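Local atomic coordinates of family 88 glycosyl hydrolase (PDB entry 5NOA), a protein that is probably a gut bacterial polysaccharide lyase that removes rhamnose caps from complex arabinogalactan proteins. Residues P49-S54 with K82-H87; W101-G106 with N152-W157; S217-K222 with M278-H283. One frame throughout, in Å; residues are numbered along the deposited sequence.

Contact 1. Residues P49-S54 with K82-H87; sequences PEHGRS and KGWAEH
His51 and Trp84 mark the closest backbone approach, with CA atoms 5.5 Å apart, where the extended loop 49-54 runs past the last turn of helix 75-87. The imidazole of His51 lies flat on that turn: one face covers the backbone N of Trp84, and Trp84 CB makes a CH-pi contact 3.9 Å from the ring centroid. Gly83 suits this position, since a side chain there would run into His51 NE2. With its CG anti to the backbone N (chi1 174°), Trp84 sends its indole along the loop, and NE1 donates to Arg53 O at 3.1 Å. The N-H...O angle is 150°, and the donor stands above the carbonyl plane instead of on a lone pair. Farther along, Trp84 CZ2 packs on Ser54 CA at 3.7 Å. His87 presents a ring face to His51 O, which stands 3.3 Å above its plane; NE2 is badly angled for a hydrogen bond there. Outside the pair, His62 stacks on Trp84, while Asn58 and Asn88 donate to Arg53 O and Gly52 O, respectively. The donors thus meet backbone carbonyls, and one hydrogen bond plus ring packing joins the two segments.

Contact 2. Residues W101-G106 with N152-W157; sequences WKYSYG and NNDYWW
Tyr103 reaches across to the 152-157 loop with both its ring and its backbone carbonyl. Its hydroxyl is gripped twice: OH donates to Asp154 OD1 at 2.6 Å, on the syn side but out of the carboxylate plane, and accepts from Asn152 ND2 at 2.9 Å. The phenol therefore serves as donor and acceptor at once, with the amide plane nearly perpendicular to the ring. Tyr103 O is satisfied separately by Trp157 NE1, 2.9 Å away, with the carbonyl oxygen close to the indole plane and an N-H...O angle of 155°. The Trp157 side chain turns in between its own backbone N and carbonyl carbon (chi1 53°), which brings NE1 to that oxygen. Between these polar ends, Tyr155 CE1 sits over the centre of one face of the Tyr103 ring, 3.5 Å above its plane, the two rings being inclined at 45°. Tyr155 OH has its own partner in Thr150. A phenylalanine in place of Tyr103 would probably leave Asp154 OD1 without its donor and Asn152 ND2 without its acceptor. The contact is aromatic-rich packing between loops that link successive helices of the (alpha/alpha)6-barrel fold characteristic of family 88.

Contact 3. Residues S217-K222 with M278-H283; sequences SVNGKK and MLDAQH
Ser217 and Asp280 are joined by a short hydrogen bond, OG to OD2 at 2.6 Å, that uses the anti lone pair of the carboxylate oxygen. Asn219 approaches the same group from the syn side: its ND2 donates to OD2 at 3.2 Å and to OD1 at 3.3 Å, so one amide nitrogen bridges both oxygens. The amide and carboxylate planes are turned 57° apart, and the two side chains cross at about a right angle. Asp280 holds its CG anti to the backbone N (chi1 -174°), which carries the carboxylate over to the facing loop. The backbone N of Asn219 adds a weak bond to OD2, and the N atoms of Gln282 and His283 add weak ones to OD1.

The facing loop folds as a type I beta turn from Ser217 to Gly220, and Ser217 OG also accepts from Lys221 N. Both segments lie in loops connecting helices of an (alpha/alpha)6 barrel, one preceding helix 226-242 and the other helix 289-304. Gly220 has positive phi, where a side chain would jam against the preceding carbonyl.

His283 meets the turn at its ring edge: Val218 N donates to ND1 at 2.9 Å, nearly in the ring plane and with an N-H...N angle of 161°. Val218 CG1 lies 3.5 Å from that same ND1. On the other flank, Lys221 CG packs on Leu279 O, and Leu279 CB rests against Lys222 O. One water joins Lys222 O to Leu279 N, while another accepts from Asn219 ND2 and donates weakly to Gln282 O.

Overall arrangement
The three contacts follow one another along the chain, each closing before the next opens, and all belong to the one helical barrel of this family 88 protein. Contact 1 ties the loop between helices 29-47 and 56-72 to helix 75-87; contact 2 joins the loop leading to helix 120-130 with that before helix 160-176; contact 3 pairs the loops ahead of helices 226-242 and 289-304. The centres of contacts 1 and 2 are about 25 Å apart, their nearest atoms about 6 Å. Contact 3, centred about 39 Å from contact 1 and about 29 Å from contact 2, lies across the chain's centre from contact 1. They thus fasten the barrel locally at separate places.

Contact 1. Residues P49-S54 with K82-H87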
# COMPACT_ATOMS: atom_id res chain seq x y z
N PRO A 49 -15.88 -0.41 -16.23
CA PRO A 49 -17.21 0.00 -15.76
C PRO A 49 -17.86 -0.99 -14.82
O PRO A 49 -18.73 -0.59 -14.06
CB PRO A 49 -18.01 0.11 -17.06
CG PRO A 49 -17.31 -0.79 -18.02
CD PRO A 49 -15.86 -0.62 -17.69
N GLU A 50 -17.46 -2.26 -14.87
CA GLU A 50 -18.05 -3.29 -14.02
C GLU A 50 -17.12 -3.62 -12.87
O GLU A 50 -15.91 -3.73 -13.01
CB GLU A 50 -18.39 -4.52 -14.83
CG GLU A 50 -19.46 -4.26 -15.90
CD GLU A 50 -19.99 -5.54 -16.54
OE1 GLU A 50 -19.20 -6.28 -17.17
OE2 GLU A 50 -21.21 -5.81 -16.42
N HIS A 51 -17.71 -3.80 -11.69
CA HIS A 51 -16.97 -4.12 -10.50
C HIS A 51 -16.75 -5.61 -10.35
O HIS A 51 -17.60 -6.44 -10.67
CB HIS A 51 -17.73 -3.62 -9.29
CG HIS A 51 -17.87 -2.14 -9.28
ND1 HIS A 51 -16.77 -1.31 -9.23
CD2 HIS A 51 -18.96 -1.34 -9.38
CE1 HIS A 51 -17.18 -0.05 -9.31
NE2 HIS A 51 -18.50 -0.05 -9.38
N GLY A 52 -15.60 -5.93 -9.76
CA GLY A 52 -15.23 -7.29 -9.42
C GLY A 52 -15.12 -7.49 -7.94
O GLY A 52 -15.60 -6.69 -7.15
N ARG A 53 -14.44 -8.56 -7.57
CA ARG A 53 -14.45 -9.03 -6.21
C ARG A 53 -13.67 -8.11 -5.26
O ARG A 53 -12.93 -7.20 -5.68
CB ARG A 53 -13.97 -10.48 -6.14
CG ARG A 53 -12.53 -10.69 -6.57
CD ARG A 53 -12.15 -12.16 -6.45
NE ARG A 53 -10.80 -12.34 -6.91
CZ ARG A 53 -10.21 -13.53 -7.03
NH1 ARG A 53 -10.86 -14.64 -6.70
NH2 ARG A 53 -9.00 -13.56 -7.50
N SER A 54 -13.81 -8.46 -3.99
CA SER A 54 -13.26 -7.65 -2.89
C SER A 54 -11.79 -7.92 -2.59
O SER A 54 -11.22 -7.24 -1.74
CB SER A 54 -14.08 -7.94 -1.61
OG SER A 54 -13.71 -9.23 -1.09
N LYS A 82 -18.37 3.21 -3.85
CA LYS A 82 -19.63 2.75 -3.28
C LYS A 82 -20.20 1.60 -4.11
O LYS A 82 -20.69 0.62 -3.54
CB LYS A 82 -20.67 3.86 -3.26
CG LYS A 82 -20.47 4.87 -2.17
CD LYS A 82 -21.58 5.89 -2.27
CE LYS A 82 -21.47 6.91 -1.18
NZ LYS A 82 -22.42 8.02 -1.48
N GLY A 83 -20.10 1.70 -5.43
CA GLY A 83 -20.62 0.63 -6.28
C GLY A 83 -19.90 -0.68 -6.06
O GLY A 83 -20.51 -1.76 -6.02
N TRP A 84 -18.58 -0.60 -5.88
CA TRP A 84 -17.79 -1.80 -5.61
C TRP A 84 -18.12 -2.40 -4.27
O TRP A 84 -18.25 -3.61 -4.14
CB TRP A 84 -16.32 -1.46 -5.74
CG TRP A 84 -15.35 -2.52 -5.37
CD1 TRP A 84 -14.96 -3.58 -6.13
CD2 TRP A 84 -14.56 -2.59 -4.20
NE1 TRP A 84 -13.96 -4.29 -5.51
CE2 TRP A 84 -13.69 -3.69 -4.32
CE3 TRP A 84 -14.46 -1.78 -3.07
CZ2 TRP A 84 -12.76 -4.02 -3.34
CZ3 TRP A 84 -13.56 -2.13 -2.08
CH2 TRP A 84 -12.71 -3.21 -2.24
N ALA A 85 -18.29 -1.55 -3.27
CA ALA A 85 -18.62 -2.03 -1.92
C ALA A 85 -19.97 -2.72 -1.91
O ALA A 85 -20.12 -3.79 -1.32
CB ALA A 85 -18.58 -0.88 -0.90
N GLU A 86 -20.94 -2.13 -2.60
CA GLU A 86 -22.28 -2.70 -2.71
C GLU A 86 -22.23 -4.04 -3.46
O GLU A 86 -22.86 -5.02 -3.04
CB GLU A 86 -23.24 -1.75 -3.42
CG GLU A 86 -23.58 -0.50 -2.60
CD GLU A 86 -24.55 -0.69 -1.41
OE1 GLU A 86 -24.98 -1.82 -1.09
OE2 GLU A 86 -24.88 0.35 -0.78
N HIS A 87 -21.46 -4.09 -4.54
CA HIS A 87 -21.33 -5.30 -5.34
C HIS A 87 -20.81 -6.45 -4.45
O HIS A 87 -21.26 -7.60 -4.56
CB HIS A 87 -20.35 -5.08 -6.48
CG HIS A 87 -20.05 -6.30 -7.27
ND1 HIS A 87 -20.94 -6.83 -8.19
CD2 HIS A 87 -18.96 -7.09 -7.31
CE1 HIS A 87 -20.39 -7.89 -8.75
NE2 HIS A 87 -19.20 -8.08 -8.23

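Contact 2. Residues W101-G106 with N152-W157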
# COMPACT_ATOMS: atom_id res chain seq x y z
N TRP A 101 -12.39 -21.00 8.64
CA TRP A 101 -11.67 -19.79 8.28
C TRP A 101 -10.17 -19.99 8.29
O TRP A 101 -9.62 -20.56 9.21
CB TRP A 101 -12.00 -18.57 9.18
CG TRP A 101 -13.42 -18.05 9.02
CD1 TRP A 101 -14.39 -18.51 8.16
CD2 TRP A 101 -13.97 -16.91 9.67
NE1 TRP A 101 -15.52 -17.76 8.29
CE2 TRP A 101 -15.28 -16.76 9.19
CE3 TRP A 101 -13.49 -16.00 10.62
CZ2 TRP A 101 -16.11 -15.71 9.62
CZ3 TRP A 101 -14.31 -14.97 11.04
CH2 TRP A 101 -15.62 -14.85 10.57
N LYS A 102 -9.54 -19.52 7.22
CA LYS A 102 -8.11 -19.70 6.97
C LYS A 102 -7.41 -18.38 6.71
O LYS A 102 -8.04 -17.40 6.32
CB LYS A 102 -7.90 -20.69 5.82
CG LYS A 102 -8.42 -22.12 6.16
CD LYS A 102 -8.39 -23.09 4.99
CE LYS A 102 -9.02 -24.43 5.32
NZ LYS A 102 -10.50 -24.30 5.39
N TYR A 103 -6.11 -18.40 6.93
CA TYR A 103 -5.28 -17.22 6.74
C TYR A 103 -3.99 -17.42 6.00
O TYR A 103 -3.20 -16.49 5.88
CB TYR A 103 -5.03 -16.48 8.05
CG TYR A 103 -4.28 -17.16 9.14
CD1 TYR A 103 -4.93 -18.06 9.98
CD2 TYR A 103 -2.97 -16.83 9.42
CE1 TYR A 103 -4.25 -18.64 11.05
CE2 TYR A 103 -2.30 -17.36 10.49
CZ TYR A 103 -2.94 -18.27 11.31
OH TYR A 103 -2.32 -18.82 12.41
N SER A 104 -3.76 -18.63 5.46
CA SER A 104 -2.75 -18.81 4.42
C SER A 104 -3.30 -18.28 3.09
O SER A 104 -4.36 -17.67 3.08
CB SER A 104 -2.39 -20.28 4.35
OG SER A 104 -3.54 -21.05 4.16
N TYR A 105 -2.58 -18.45 1.98
CA TYR A 105 -3.06 -17.88 0.72
C TYR A 105 -4.26 -18.65 0.19
O TYR A 105 -4.22 -19.87 -0.00
CB TYR A 105 -1.97 -17.91 -0.36
CG TYR A 105 -2.42 -17.20 -1.64
CD1 TYR A 105 -3.14 -17.85 -2.61
CD2 TYR A 105 -2.20 -15.85 -1.80
CE1 TYR A 105 -3.60 -17.16 -3.72
CE2 TYR A 105 -2.63 -15.17 -2.92
CZ TYR A 105 -3.36 -15.82 -3.86
OH TYR A 105 -3.83 -15.14 -4.97
N GLY A 106 -5.33 -17.92 -0.14
CA GLY A 106 -6.43 -18.46 -0.84
C GLY A 106 -7.31 -17.36 -1.33
O GLY A 106 -7.31 -16.25 -0.79
N ASN A 152 -3.58 -16.60 18.13
CA ASN A 152 -2.50 -16.65 17.17
C ASN A 152 -1.90 -15.25 16.99
O ASN A 152 -2.62 -14.25 16.95
CB ASN A 152 -3.02 -17.12 15.80
CG ASN A 152 -3.89 -18.35 15.85
OD1 ASN A 152 -4.84 -18.43 16.62
ND2 ASN A 152 -3.64 -19.24 14.92
N ASN A 153 -0.59 -15.18 16.79
CA ASN A 153 0.09 -13.90 16.53
C ASN A 153 0.63 -13.76 15.11
O ASN A 153 1.28 -12.78 14.82
CB ASN A 153 1.23 -13.65 17.54
CG ASN A 153 2.45 -14.49 17.28
OD1 ASN A 153 2.35 -15.56 16.70
ND2 ASN A 153 3.61 -14.02 17.71
N ASP A 154 0.36 -14.76 14.26
CA ASP A 154 1.12 -14.94 13.02
C ASP A 154 0.27 -14.68 11.76
O ASP A 154 0.55 -15.23 10.68
CB ASP A 154 1.75 -16.33 12.96
CG ASP A 154 0.75 -17.45 13.01
OD1 ASP A 154 -0.43 -17.23 13.29
OD2 ASP A 154 1.20 -18.59 12.82
N TYR A 155 -0.73 -13.83 11.90
CA TYR A 155 -1.60 -13.49 10.78
C TYR A 155 -0.89 -12.75 9.66
O TYR A 155 -1.34 -12.83 8.52
CB TYR A 155 -2.82 -12.68 11.26
CG TYR A 155 -3.79 -13.53 12.05
CD1 TYR A 155 -4.60 -14.43 11.38
CD2 TYR A 155 -3.84 -13.50 13.44
CE1 TYR A 155 -5.44 -15.28 12.07
CE2 TYR A 155 -4.73 -14.33 14.13
CZ TYR A 155 -5.51 -15.22 13.44
OH TYR A 155 -6.37 -16.09 14.07
N TRP A 156 0.14 -11.96 9.98
CA TRP A 156 0.83 -11.11 8.99
C TRP A 156 2.19 -11.74 8.68
O TRP A 156 3.24 -11.34 9.21
CB TRP A 156 0.95 -9.67 9.45
CG TRP A 156 -0.38 -9.02 9.71
CD1 TRP A 156 -1.62 -9.49 9.35
CD2 TRP A 156 -0.62 -7.80 10.45
NE1 TRP A 156 -2.59 -8.65 9.83
CE2 TRP A 156 -2.01 -7.60 10.49
CE3 TRP A 156 0.21 -6.85 11.09
CZ2 TRP A 156 -2.58 -6.51 11.15
CZ3 TRP A 156 -0.35 -5.82 11.72
CH2 TRP A 156 -1.72 -5.63 11.75
N TRP A 157 2.15 -12.75 7.82
CA TRP A 157 3.28 -13.61 7.51
C TRP A 157 3.96 -13.28 6.17
O TRP A 157 4.90 -13.97 5.77
CB TRP A 157 2.88 -15.10 7.57
CG TRP A 157 1.68 -15.40 6.74
CD1 TRP A 157 0.37 -15.44 7.16
CD2 TRP A 157 1.64 -15.70 5.33
NE1 TRP A 157 -0.45 -15.69 6.11
CE2 TRP A 157 0.29 -15.89 4.98
CE3 TRP A 157 2.62 -15.86 4.34
CZ2 TRP A 157 -0.10 -16.17 3.70
CZ3 TRP A 157 2.22 -16.17 3.09
CH2 TRP A 157 0.88 -16.30 2.76

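Contact 3. Residues S217-K222 with M278-H283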
# COMPACT_ATOMS: atom_id res chain seq x y z
N SER A 217 20.13 -12.80 -4.17
CA SER A 217 19.88 -12.42 -5.56
C SER A 217 20.86 -13.19 -6.46
O SER A 217 21.82 -13.80 -5.99
CB SER A 217 20.04 -10.90 -5.78
OG SER A 217 21.39 -10.51 -5.73
N VAL A 218 20.67 -13.12 -7.78
CA VAL A 218 21.54 -13.93 -8.66
C VAL A 218 23.00 -13.49 -8.57
O VAL A 218 23.89 -14.29 -8.84
CB VAL A 218 21.12 -14.00 -10.14
CG1 VAL A 218 19.72 -14.59 -10.29
CG2 VAL A 218 21.26 -12.65 -10.81
N ASN A 219 23.25 -12.23 -8.19
CA ASN A 219 24.62 -11.70 -8.03
C ASN A 219 25.08 -11.58 -6.57
O ASN A 219 26.02 -10.84 -6.26
CB ASN A 219 24.68 -10.36 -8.72
CG ASN A 219 24.35 -10.51 -10.19
OD1 ASN A 219 25.05 -11.25 -10.90
ND2 ASN A 219 23.20 -9.92 -10.62
N GLY A 220 24.42 -12.30 -5.66
CA GLY A 220 24.92 -12.48 -4.32
C GLY A 220 24.51 -11.41 -3.32
O GLY A 220 25.07 -11.36 -2.24
N LYS A 221 23.54 -10.56 -3.65
CA LYS A 221 23.07 -9.52 -2.76
C LYS A 221 21.92 -10.05 -1.93
O LYS A 221 21.29 -11.05 -2.25
CB LYS A 221 22.62 -8.26 -3.53
CG LYS A 221 23.63 -7.57 -4.43
CD LYS A 221 24.80 -6.90 -3.73
CE LYS A 221 25.57 -5.96 -4.66
NZ LYS A 221 26.92 -5.62 -4.14
N LYS A 222 21.60 -9.33 -0.85
CA LYS A 222 20.33 -9.57 -0.19
C LYS A 222 19.20 -9.24 -1.16
O LYS A 222 19.28 -8.21 -1.84
CB LYS A 222 20.22 -8.77 1.09
CG LYS A 222 21.24 -9.14 2.14
CD LYS A 222 21.07 -8.36 3.42
CE LYS A 222 21.94 -8.91 4.54
NZ LYS A 222 21.89 -8.17 5.80
N MET A 278 15.67 -4.73 -4.89
CA MET A 278 16.04 -3.33 -4.61
C MET A 278 17.53 -3.09 -4.59
O MET A 278 17.97 -2.02 -4.98
CB MET A 278 15.47 -2.93 -3.24
CG MET A 278 13.97 -2.86 -3.22
SD MET A 278 13.26 -2.66 -1.54
CE MET A 278 13.80 -0.99 -1.14
N LEU A 279 18.30 -4.09 -4.11
CA LEU A 279 19.74 -3.97 -3.95
C LEU A 279 20.53 -4.61 -5.08
O LEU A 279 21.74 -4.66 -5.01
CB LEU A 279 20.18 -4.56 -2.61
CG LEU A 279 19.49 -4.03 -1.37
CD1 LEU A 279 20.09 -4.65 -0.12
CD2 LEU A 279 19.52 -2.54 -1.25
N ASP A 280 19.87 -5.09 -6.13
CA ASP A 280 20.58 -5.75 -7.23
C ASP A 280 19.87 -5.46 -8.53
O ASP A 280 18.99 -6.22 -8.94
CB ASP A 280 20.67 -7.25 -6.99
CG ASP A 280 21.54 -7.98 -8.04
OD1 ASP A 280 21.92 -7.36 -9.05
OD2 ASP A 280 21.80 -9.20 -7.88
N ALA A 281 20.25 -4.34 -9.16
CA ALA A 281 19.60 -3.94 -10.41
C ALA A 281 19.73 -4.99 -11.52
O ALA A 281 18.82 -5.15 -12.30
CB ALA A 281 20.13 -2.61 -10.90
N GLN A 282 20.82 -5.75 -11.55
CA GLN A 282 21.01 -6.72 -12.65
C GLN A 282 20.19 -7.98 -12.49
O GLN A 282 19.96 -8.70 -13.45
CB GLN A 282 22.50 -7.10 -12.79
CG GLN A 282 23.48 -5.94 -12.90
CD GLN A 282 23.08 -4.94 -13.94
OE1 GLN A 282 22.94 -3.74 -13.66
NE2 GLN A 282 22.87 -5.41 -15.17
N HIS A 283 19.74 -8.27 -11.28
CA HIS A 283 18.94 -9.47 -11.06
C HIS A 283 17.65 -9.45 -11.88
O HIS A 283 17.22 -10.46 -12.41
CB HIS A 283 18.71 -9.56 -9.54
CG HIS A 283 17.78 -10.62 -9.11
ND1 HIS A 283 18.21 -11.85 -8.69
CD2 HIS A 283 16.43 -10.65 -9.04
CE1 HIS A 283 17.17 -12.58 -8.33
NE2 HIS A 283 16.08 -11.86 -8.52
O HOH W 1 22.38 -10.61 -13.33
O HOH W 2 17.58 -6.72 -3.30